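Local coordinates for protein putative arylalkylamine N-Acetyltransferase 7 (Aedes aegypti, PDB 4FD7) that probably transfers an acetyl group from acetyl-CoA to the nitrogen of an amine, as a putative insect arylalkylamine N-acetyltransferase, at residues Y31-L36 against T166-A171. Sequence-based numbering, arbitrary orientation.
Sequences YRVQDL and TEILRA
Val-33 and Ala-171 make the tight side of this contact, in which strand 28-35 of the GNAT-fold sheet packs on helix 164-170, the helix that, as in other GNAT enzymes, follows the loop that binds the pyrophosphate of acetyl-CoA. The evidence for tightness is a separation of 3.5 Å between Val-33 CG1 and Ala-171 CB, with Val-33 CB at 3.8 Å from the same methyl. CG1 lies anti to the backbone N (chi1 -170°), which directs one branch at Ala-171 and leaves CG2 over the preceding turn of the helix. There the fit is looser: Val-33 CG2 is 4.2 Å from Ile-168 CG1 and 3.9 Å from Glu-167 O. No hydrogen bond joins the segments; Glu-167 O accepts a backbone hydrogen bond from Ala-171 N.

Toward the partly exposed side, Glu-167 sets out toward the strand, but its carboxylate turns away. His-16, on the neighbouring strand 14-21, hydrogen-bonds to its OE1, while Arg-170 grips both oxygens side-on. Arg-170 NE reaches Glu-167 OE1 at 2.8 Å. That bond is nearly straight, its N-H...O angle 169°, but not coplanar: NE sits 28° outside the carboxylate plane.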
loop_
_atom_site.group_PDB
_atom_site.type_symbol
_atom_site.label_atom_id
_atom_site.label_comp_id
_atom_site.label_asym_id
_atom_site.label_seq_id
_atom_site.Cartn_x
_atom_site.Cartn_y
_atom_site.Cartn_z
ATOM N N TYR A 31 -0.996 -19.939 3.073
ATOM C CA TYR A 31 -1.509 -18.642 3.450
ATOM C C TYR A 31 -2.553 -18.241 2.414
ATOM O O TYR A 31 -2.594 -18.802 1.322
ATOM C CB TYR A 31 -0.397 -17.587 3.410
ATOM C CG TYR A 31 0.732 -17.781 4.404
ATOM C CD1 TYR A 31 0.750 -17.082 5.607
ATOM C CD2 TYR A 31 1.787 -18.635 4.124
ATOM C CE1 TYR A 31 1.794 -17.246 6.519
ATOM C CE2 TYR A 31 2.825 -18.806 5.018
ATOM C CZ TYR A 31 2.826 -18.109 6.213
ATOM O OH TYR A 31 3.868 -18.277 7.110
ATOM N N ARG A 32 -3.372 -17.252 2.742
ATOM C CA ARG A 32 -4.286 -16.694 1.758
ATOM C C ARG A 32 -4.267 -15.171 1.838
ATOM O O ARG A 32 -3.932 -14.598 2.885
ATOM C CB ARG A 32 -5.708 -17.204 1.979
ATOM C CG ARG A 32 -6.302 -16.808 3.329
ATOM C CD ARG A 32 -7.675 -17.415 3.521
ATOM N NE ARG A 32 -8.303 -16.963 4.760
ATOM C CZ ARG A 32 -8.086 -17.513 5.950
ATOM N NH1 ARG A 32 -7.256 -18.540 6.071
ATOM N NH2 ARG A 32 -8.699 -17.029 7.019
ATOM N N VAL A 33 -4.625 -14.541 0.722
ATOM C CA VAL A 33 -4.868 -13.105 0.667
ATOM C C VAL A 33 -6.335 -12.914 0.267
ATOM O O VAL A 33 -6.800 -13.500 -0.719
ATOM C CB VAL A 33 -3.981 -12.401 -0.370
ATOM C CG1 VAL A 33 -4.109 -10.868 -0.211
ATOM C CG2 VAL A 33 -2.523 -12.847 -0.241
ATOM N N GLN A 34 -7.064 -12.118 1.043
ATOM C CA GLN A 34 -8.503 -11.979 0.834
ATOM C C GLN A 34 -8.997 -10.586 1.174
ATOM O O GLN A 34 -8.261 -9.789 1.760
ATOM C CB GLN A 34 -9.265 -12.983 1.706
ATOM C CG GLN A 34 -9.046 -12.785 3.214
ATOM C CD GLN A 34 -10.101 -13.488 4.055
ATOM O OE1 GLN A 34 -9.960 -14.658 4.407
ATOM N NE2 GLN A 34 -11.152 -12.768 4.395
ATOM N N ASP A 35 -10.247 -10.305 0.806
ATOM C CA ASP A 35 -10.905 -9.069 1.241
ATOM C C ASP A 35 -10.821 -8.966 2.753
ATOM O O ASP A 35 -10.994 -9.964 3.465
ATOM C CB ASP A 35 -12.384 -9.059 0.861
ATOM C CG ASP A 35 -12.617 -8.880 -0.615
ATOM O OD1 ASP A 35 -11.903 -8.075 -1.259
ATOM O OD2 ASP A 35 -13.550 -9.546 -1.129
ATOM N N LEU A 36 -10.549 -7.764 3.249
ATOM C CA LEU A 36 -10.487 -7.528 4.685
ATOM C C LEU A 36 -11.903 -7.441 5.243
ATOM O O LEU A 36 -12.650 -6.534 4.874
ATOM C CB LEU A 36 -9.743 -6.213 4.956
ATOM C CG LEU A 36 -9.725 -5.776 6.421
ATOM C CD1 LEU A 36 -8.841 -6.710 7.243
ATOM C CD2 LEU A 36 -9.247 -4.321 6.560
ATOM N N THR A 166 5.148 -9.655 -1.599
ATOM C CA THR A 166 4.984 -9.999 -2.997
ATOM C C THR A 166 3.608 -10.616 -3.241
ATOM O O THR A 166 2.870 -10.166 -4.111
ATOM C CB THR A 166 6.053 -11.000 -3.441
ATOM O OG1 THR A 166 7.352 -10.417 -3.277
ATOM C CG2 THR A 166 5.843 -11.407 -4.897
ATOM N N GLU A 167 3.270 -11.657 -2.492
ATOM C CA GLU A 167 1.986 -12.325 -2.726
ATOM C C GLU A 167 0.749 -11.457 -2.447
ATOM O O GLU A 167 -0.288 -11.597 -3.133
ATOM C CB GLU A 167 1.922 -13.669 -1.981
ATOM C CG GLU A 167 3.051 -14.647 -2.330
ATOM C CD GLU A 167 3.262 -14.853 -3.834
ATOM O OE1 GLU A 167 2.284 -14.965 -4.599
ATOM O OE2 GLU A 167 4.429 -14.915 -4.269
ATOM N N ILE A 168 0.859 -10.548 -1.475
ATOM C CA ILE A 168 -0.244 -9.634 -1.187
ATOM C C ILE A 168 -0.436 -8.702 -2.392
ATOM O O ILE A 168 -1.570 -8.424 -2.797
ATOM C CB ILE A 168 -0.001 -8.812 0.108
ATOM C CG1 ILE A 168 -0.240 -9.693 1.326
ATOM C CG2 ILE A 168 -0.897 -7.600 0.168
ATOM C CD1 ILE A 168 0.300 -9.113 2.603
ATOM N N LEU A 169 0.668 -8.229 -2.972
ATOM C CA LEU A 169 0.558 -7.449 -4.205
ATOM C C LEU A 169 0.026 -8.278 -5.363
ATOM O O LEU A 169 -0.664 -7.760 -6.235
ATOM C CB LEU A 169 1.904 -6.885 -4.623
ATOM C CG LEU A 169 2.507 -5.831 -3.702
ATOM C CD1 LEU A 169 3.902 -5.520 -4.148
ATOM C CD2 LEU A 169 1.642 -4.566 -3.713
ATOM N N ARG A 170 0.396 -9.554 -5.417
ATOM C CA ARG A 170 -0.005 -10.363 -6.551
ATOM C C ARG A 170 -1.514 -10.525 -6.541
ATOM O O ARG A 170 -2.151 -10.609 -7.601
ATOM C CB ARG A 170 0.706 -11.735 -6.570
ATOM C CG ARG A 170 0.653 -12.377 -7.954
ATOM C CD ARG A 170 1.074 -13.849 -7.913
ATOM N NE ARG A 170 2.378 -13.996 -7.277
ATOM C CZ ARG A 170 3.539 -13.831 -7.910
ATOM N NH1 ARG A 170 3.555 -13.515 -9.200
ATOM N NH2 ARG A 170 4.681 -13.984 -7.253
ATOM N N ALA A 171 -2.090 -10.542 -5.342
ATOM C CA ALA A 171 -3.558 -10.597 -5.204
ATOM C C ALA A 171 -4.346 -9.450 -5.865
ATOM O O ALA A 171 -5.570 -9.529 -5.988
ATOM C CB ALA A 171 -3.953 -10.723 -3.738
#